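Local coordinates for disulfide isomerase (Salmonella enterica subsp. enterica serovar Typhimurium, PDB 3L9U), which introduces disulfide bonds into other proteins by handing on its own, probably working with a DsbI partner to form an essential disulfide in the sulfotransferase AssT, at residues E8-M13 / T181-S186; K28-A33 / K100-W105. One frame throughout, in Å; residues are numbered along the deposited sequence.

Contact 1: E8-M13 / T181-S186; sequences EGTDYM and TKNIKS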
loop_
_atom_site.group_PDB
_atom_site.type_symbol
_atom_site.label_atom_id
_atom_site.label_comp_id
_atom_site.label_asym_id
_atom_site.label_seq_id
_atom_site.Cartn_x
_atom_site.Cartn_y
_atom_site.Cartn_z
ATOM N N GLU A 8 -23.824 -0.719 -3.144
ATOM C CA GLU A 8 -23.177 0.018 -4.213
ATOM C C GLU A 8 -23.487 1.516 -4.102
ATOM O O GLU A 8 -24.643 1.908 -3.947
ATOM C CB GLU A 8 -23.670 -0.518 -5.555
ATOM C CG GLU A 8 -23.112 0.210 -6.731
ATOM C CD GLU A 8 -23.671 -0.294 -8.044
ATOM O OE1 GLU A 8 -24.766 -0.901 -8.063
ATOM O OE2 GLU A 8 -23.003 -0.074 -9.060
ATOM N N GLY A 9 -22.449 2.345 -4.172
ATOM C CA GLY A 9 -22.613 3.788 -4.114
ATOM C C GLY A 9 -22.456 4.344 -2.712
ATOM O O GLY A 9 -22.310 5.552 -2.518
ATOM N N THR A 10 -22.490 3.460 -1.723
ATOM C CA THR A 10 -22.284 3.863 -0.341
ATOM C C THR A 10 -21.066 3.166 0.243
ATOM O O THR A 10 -20.119 3.811 0.690
ATOM C CB THR A 10 -23.511 3.546 0.527
ATOM O OG1 THR A 10 -24.628 4.324 0.074
ATOM C CG2 THR A 10 -23.225 3.876 1.984
ATOM N N ASP A 11 -21.083 1.839 0.223
ATOM C CA ASP A 11 -19.970 1.077 0.791
ATOM C C ASP A 11 -18.820 0.909 -0.192
ATOM O O ASP A 11 -17.654 0.858 0.205
ATOM C CB ASP A 11 -20.461 -0.282 1.279
ATOM C CG ASP A 11 -21.510 -0.149 2.359
ATOM O OD1 ASP A 11 -21.201 0.433 3.422
ATOM O OD2 ASP A 11 -22.640 -0.622 2.142
ATOM N N TYR A 12 -19.149 0.832 -1.477
ATOM C CA TYR A 12 -18.142 0.599 -2.503
ATOM C C TYR A 12 -18.658 1.088 -3.845
ATOM O O TYR A 12 -19.832 1.404 -3.985
ATOM C CB TYR A 12 -17.823 -0.899 -2.602
ATOM C CG TYR A 12 -18.992 -1.723 -3.107
ATOM C CD1 TYR A 12 -19.955 -2.207 -2.226
ATOM C CD2 TYR A 12 -19.153 -1.987 -4.470
ATOM C CE1 TYR A 12 -21.032 -2.949 -2.680
ATOM C CE2 TYR A 12 -20.231 -2.729 -4.932
ATOM C CZ TYR A 12 -21.165 -3.207 -4.030
ATOM O OH TYR A 12 -22.243 -3.947 -4.474
ATOM N N MET A 13 -17.779 1.115 -4.833
ATOM C CA MET A 13 -18.188 1.421 -6.187
ATOM C C MET A 13 -17.357 0.581 -7.137
ATOM O O MET A 13 -16.297 0.071 -6.771
ATOM C CB MET A 13 -17.968 2.898 -6.479
ATOM C CG MET A 13 -16.529 3.319 -6.276
ATOM S SD MET A 13 -16.221 5.017 -6.765
ATOM C CE MET A 13 -17.003 5.069 -8.374
ATOM N N THR A 181 -13.547 4.806 1.882
ATOM C CA THR A 181 -12.905 4.876 3.188
ATOM C C THR A 181 -13.783 5.554 4.237
ATOM O O THR A 181 -13.889 5.067 5.361
ATOM C CB THR A 181 -11.570 5.626 3.092
ATOM O OG1 THR A 181 -10.724 4.926 2.179
ATOM C CG2 THR A 181 -10.876 5.693 4.450
ATOM N N LYS A 182 -14.423 6.662 3.870
ATOM C CA LYS A 182 -15.210 7.442 4.833
ATOM C C LYS A 182 -16.444 6.698 5.345
ATOM O O LYS A 182 -17.051 7.106 6.328
ATOM C CB LYS A 182 -15.663 8.760 4.202
ATOM C CG LYS A 182 -16.716 8.552 3.128
ATOM C CD LYS A 182 -17.097 9.841 2.430
ATOM C CE LYS A 182 -17.915 9.555 1.184
ATOM N NZ LYS A 182 -18.265 10.802 0.451
ATOM N N ASN A 183 -16.828 5.622 4.671
ATOM C CA ASN A 183 -18.002 4.864 5.079
ATOM C C ASN A 183 -17.666 3.525 5.720
ATOM O O ASN A 183 -18.561 2.763 6.082
ATOM C CB ASN A 183 -18.970 4.683 3.908
ATOM C CG ASN A 183 -19.626 5.991 3.493
ATOM O OD1 ASN A 183 -19.857 6.876 4.324
ATOM N ND2 ASN A 183 -19.934 6.117 2.206
ATOM N N ILE A 184 -16.378 3.236 5.865
ATOM C CA ILE A 184 -15.975 2.031 6.582
ATOM C C ILE A 184 -16.460 2.143 8.022
ATOM O O ILE A 184 -16.186 3.128 8.705
ATOM C CB ILE A 184 -14.459 1.841 6.569
ATOM C CG1 ILE A 184 -13.974 1.577 5.138
ATOM C CG2 ILE A 184 -14.070 0.676 7.480
ATOM C CD1 ILE A 184 -12.456 1.672 4.970
ATOM N N LYS A 185 -17.184 1.131 8.485
ATOM C CA LYS A 185 -17.776 1.184 9.815
ATOM C C LYS A 185 -16.854 0.621 10.882
ATOM O O LYS A 185 -16.717 1.198 11.959
ATOM C CB LYS A 185 -19.120 0.457 9.834
ATOM C CG LYS A 185 -20.171 1.150 9.000
ATOM C CD LYS A 185 -20.353 2.585 9.461
ATOM C CE LYS A 185 -21.524 3.252 8.764
ATOM N NZ LYS A 185 -21.861 4.568 9.381
ATOM N N SER A 186 -16.212 -0.503 10.577
ATOM C CA SER A 186 -15.378 -1.177 11.565
ATOM C C SER A 186 -14.496 -2.187 10.871
ATOM O O SER A 186 -14.664 -2.447 9.685
ATOM C CB SER A 186 -16.259 -1.904 12.594
ATOM O OG SER A 186 -16.965 -2.988 11.990
HETATM O O HOH W 1 -18.613 -0.126 4.302
HETATM O O HOH W 2 -21.138 2.185 5.384
#

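Contact 2: K28-A33 / K100-W105; sequences KVFSYA and KAKFAW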
loop_
_atom_site.group_PDB
_atom_site.type_symbol
_atom_site.label_atom_id
_atom_site.label_comp_id
_atom_site.label_asym_id
_atom_site.label_seq_id
_atom_site.Cartn_x
_atom_site.Cartn_y
_atom_site.Cartn_z
ATOM N N LYS A 28 -4.175 -2.006 -1.404
ATOM C CA LYS A 28 -4.288 -0.761 -0.662
ATOM C C LYS A 28 -3.413 0.264 -1.343
ATOM O O LYS A 28 -2.190 0.151 -1.306
ATOM C CB LYS A 28 -3.840 -0.911 0.791
ATOM C CG LYS A 28 -4.031 0.370 1.599
ATOM C CD LYS A 28 -3.411 0.257 2.993
ATOM C CE LYS A 28 -3.690 1.485 3.858
ATOM N NZ LYS A 28 -3.069 1.375 5.218
ATOM N N VAL A 29 -4.034 1.240 -1.996
ATOM C CA VAL A 29 -3.285 2.364 -2.540
ATOM C C VAL A 29 -3.016 3.318 -1.382
ATOM O O VAL A 29 -3.944 3.727 -0.669
ATOM C CB VAL A 29 -4.068 3.095 -3.650
ATOM C CG1 VAL A 29 -3.249 4.257 -4.204
ATOM C CG2 VAL A 29 -4.458 2.115 -4.771
ATOM N N PHE A 30 -1.747 3.662 -1.182
ATOM C CA PHE A 30 -1.358 4.477 -0.042
ATOM C C PHE A 30 -0.193 5.369 -0.411
ATOM O O PHE A 30 0.462 5.156 -1.438
ATOM C CB PHE A 30 -0.992 3.585 1.165
ATOM C CG PHE A 30 0.374 2.940 1.067
ATOM C CD1 PHE A 30 0.607 1.886 0.188
ATOM C CD2 PHE A 30 1.416 3.383 1.867
ATOM C CE1 PHE A 30 1.876 1.301 0.100
ATOM C CE2 PHE A 30 2.679 2.814 1.788
ATOM C CZ PHE A 30 2.912 1.766 0.910
ATOM N N SER A 31 0.064 6.365 0.430
ATOM C CA SER A 31 1.254 7.200 0.282
ATOM C C SER A 31 1.922 7.390 1.630
ATOM O O SER A 31 1.241 7.564 2.647
ATOM C CB SER A 31 0.887 8.565 -0.308
ATOM O OG SER A 31 1.948 9.495 -0.164
ATOM N N TYR A 32 3.253 7.397 1.643
ATOM C CA TYR A 32 3.984 7.715 2.868
ATOM C C TYR A 32 3.546 9.068 3.437
ATOM O O TYR A 32 3.600 9.278 4.644
ATOM C CB TYR A 32 5.499 7.720 2.627
ATOM C CG TYR A 32 6.007 8.977 1.959
ATOM C CD1 TYR A 32 5.967 9.119 0.579
ATOM C CD2 TYR A 32 6.526 10.030 2.715
ATOM C CE1 TYR A 32 6.425 10.267 -0.033
ATOM C CE2 TYR A 32 6.980 11.185 2.111
ATOM C CZ TYR A 32 6.936 11.295 0.736
ATOM O OH TYR A 32 7.381 12.446 0.125
ATOM N N ALA A 33 3.097 9.969 2.562
ATOM C CA ALA A 33 2.797 11.354 2.944
ATOM C C ALA A 33 1.334 11.578 3.320
ATOM O O ALA A 33 0.890 12.723 3.471
ATOM C CB ALA A 33 3.201 12.310 1.809
ATOM N N LYS A 100 8.923 -2.288 8.170
ATOM C CA LYS A 100 9.841 -1.439 8.922
ATOM C C LYS A 100 10.090 -0.112 8.216
ATOM O O LYS A 100 10.029 0.946 8.842
ATOM C CB LYS A 100 11.164 -2.161 9.179
ATOM C CG LYS A 100 11.050 -3.332 10.127
ATOM C CD LYS A 100 12.391 -4.021 10.279
ATOM C CE LYS A 100 12.299 -5.187 11.237
ATOM N NZ LYS A 100 13.641 -5.600 11.711
ATOM N N ALA A 101 10.358 -0.162 6.914
ATOM C CA ALA A 101 10.597 1.066 6.152
ATOM C C ALA A 101 9.353 1.954 6.136
ATOM O O ALA A 101 9.434 3.171 6.343
ATOM C CB ALA A 101 11.028 0.742 4.728
ATOM N N LYS A 102 8.205 1.335 5.882
ATOM C CA LYS A 102 6.942 2.058 5.812
ATOM C C LYS A 102 6.660 2.832 7.096
ATOM O O LYS A 102 6.355 4.023 7.062
ATOM C CB LYS A 102 5.788 1.090 5.517
ATOM C CG LYS A 102 4.425 1.774 5.466
ATOM C CD LYS A 102 3.311 0.853 4.974
ATOM C CE LYS A 102 3.150 -0.370 5.867
ATOM N NZ LYS A 102 1.980 -1.218 5.459
ATOM N N PHE A 103 6.765 2.164 8.238
ATOM C CA PHE A 103 6.451 2.843 9.488
ATOM C C PHE A 103 7.516 3.862 9.903
ATOM O O PHE A 103 7.200 4.844 10.573
ATOM C CB PHE A 103 6.118 1.851 10.604
ATOM C CG PHE A 103 4.720 1.318 10.509
ATOM C CD1 PHE A 103 3.653 2.069 10.968
ATOM C CD2 PHE A 103 4.465 0.095 9.913
ATOM C CE1 PHE A 103 2.359 1.602 10.862
ATOM C CE2 PHE A 103 3.168 -0.384 9.806
ATOM C CZ PHE A 103 2.114 0.370 10.284
ATOM N N ALA A 104 8.763 3.649 9.482
ATOM C CA ALA A 104 9.807 4.639 9.737
ATOM C C ALA A 104 9.498 5.941 9.002
ATOM O O ALA A 104 9.629 7.038 9.559
ATOM C CB ALA A 104 11.175 4.103 9.330
ATOM N N TRP A 105 9.072 5.817 7.750
ATOM C CA TRP A 105 8.687 6.992 6.973
ATOM C C TRP A 105 7.416 7.660 7.499
ATOM O O TRP A 105 7.342 8.884 7.567
ATOM C CB TRP A 105 8.544 6.647 5.491
ATOM C CG TRP A 105 9.842 6.709 4.731
ATOM C CD1 TRP A 105 10.834 7.639 4.873
ATOM C CD2 TRP A 105 10.268 5.820 3.687
ATOM N NE1 TRP A 105 11.857 7.371 3.994
ATOM C CE2 TRP A 105 11.534 6.262 3.254
ATOM C CE3 TRP A 105 9.707 4.687 3.083
ATOM C CZ2 TRP A 105 12.244 5.620 2.238
ATOM C CZ3 TRP A 105 10.406 4.048 2.079
ATOM C CH2 TRP A 105 11.668 4.517 1.664
#

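Contact 1: E8-M13 / T181-S186
Asn-183 reaches across to the turn at Thr-10 and gives its amide N-H to a backbone carbonyl, ND2 to Thr-10 O at 2.8 Å. The bond is moderately bent, 153° at the hydrogen, and the donor stands tilted out of the carbonyl plane. With CG beside its own backbone N and anti to its carbonyl carbon (chi1 -69°), the amide extends toward the turn, and CB also lies 3.5 Å from Thr-10 O. This is the close part of the contact. Asparagine suits it, being short and carrying a neutral donor for a backbone carbonyl in the loop before the strand. The methyl of Thr-10 flanks the amide, CG2 to ND2 at 4.0 Å, the two side chains crossing at about a right angle.

Beyond this point the interface is wet. Asp-11 OD1 and the backbone O of Asn-183 stand 4.4 Å apart and are both acceptors, so water mediates between them. One water bridges them firmly, 2.6 Å from Asp-11 OD1 and 2.7 Å from Asn-183 O; a second sits 2.8 Å from Asp-11 OD1, but its link to Asn-183 O is weak and uncertain. Aspartate suits this position because one carboxylate oxygen can take water while the other, OD2, accepts from Thr-7 N.

Tyr-12 turns from this interface to pack on Leu-193 and Leu-197 of helix 187-198, whose N-cap is Ser-186. The contact thus joins the approach to edge strand 12-14 with the link between its neighbour, strand 177-179, and that helix.

Contact 2: K28-A33 / K100-W105
A lysine lies buried against a phenylalanine: the aliphatic chain of Lys-102 approaches the Phe-30 ring obliquely, CD meeting CE2 at 3.8 Å, while its ammonium group goes on to a carboxylate. CG leaves anti to the backbone N (chi1 178°), and a bend at chi3 (60°) separates the part that touches the ring from the charged end. NZ lies close to the normal of the Phe-30 ring (19° off it) but 5.7 Å from the centroid, so there is at most a weak cation-pi attraction. The main partner is Asp-41 of helix 35-43, whose OD1 forms a salt bridge with Lys-102 NZ and whose OD2 forms one with Lys-28 NZ. The shared carboxylate probably balances part of the buried positive charge, and lysine suits the place because its long methylene chain can pack in an apolar interior before its charge is met.

Phe-30 ends an inner strand, 25-30, of the thioredoxin fold, just before the CxxC at the start of helix 35-43, and its side chain touches Cys-37, one of the two cysteines inferred to form the redox-active disulfide. Helix 97-111 belongs to the helical part characteristic of DsbA-like proteins, so the contact joins that part to the strand leading into the probable active site.

Further along, where the backbones come nearest, Tyr-32 and Trp-105 meet through their beta carbons, CB to CB at 4.3 Å. Both large residues combine apolar bulk with a polar atom satisfied elsewhere: Tyr-32 OH bonds to Tyr-69 N, and Trp-105 NE1 donates to Phe-125 O. Within the turn, Ser-31 OG accepts from Ala-33 N at 3.0 Å, an ST turn that a short hydroxyl side chain can form.

How the contacts relate
From the N terminus the chain passes through 8-13 into edge strand 12-14, then into strand 25-30, where 28-33 leads to the CxxC helix. Strand 57-62 and helix 70-86 follow before helix 97-111 brings 100-105 back against 28-33, closing the shorter loop. Further helices and strands 170-173 and 177-179 come next, and 181-186 then returns to 8-13, so contact 1 closes a long loop that encloses contact 2 without crossing it. Contact 1 joins the approach to the edge strand with the loop before the C-terminal helix; contact 2 joins the sheet's interior to the helical part. Their centres are 23 Å apart and they do not touch.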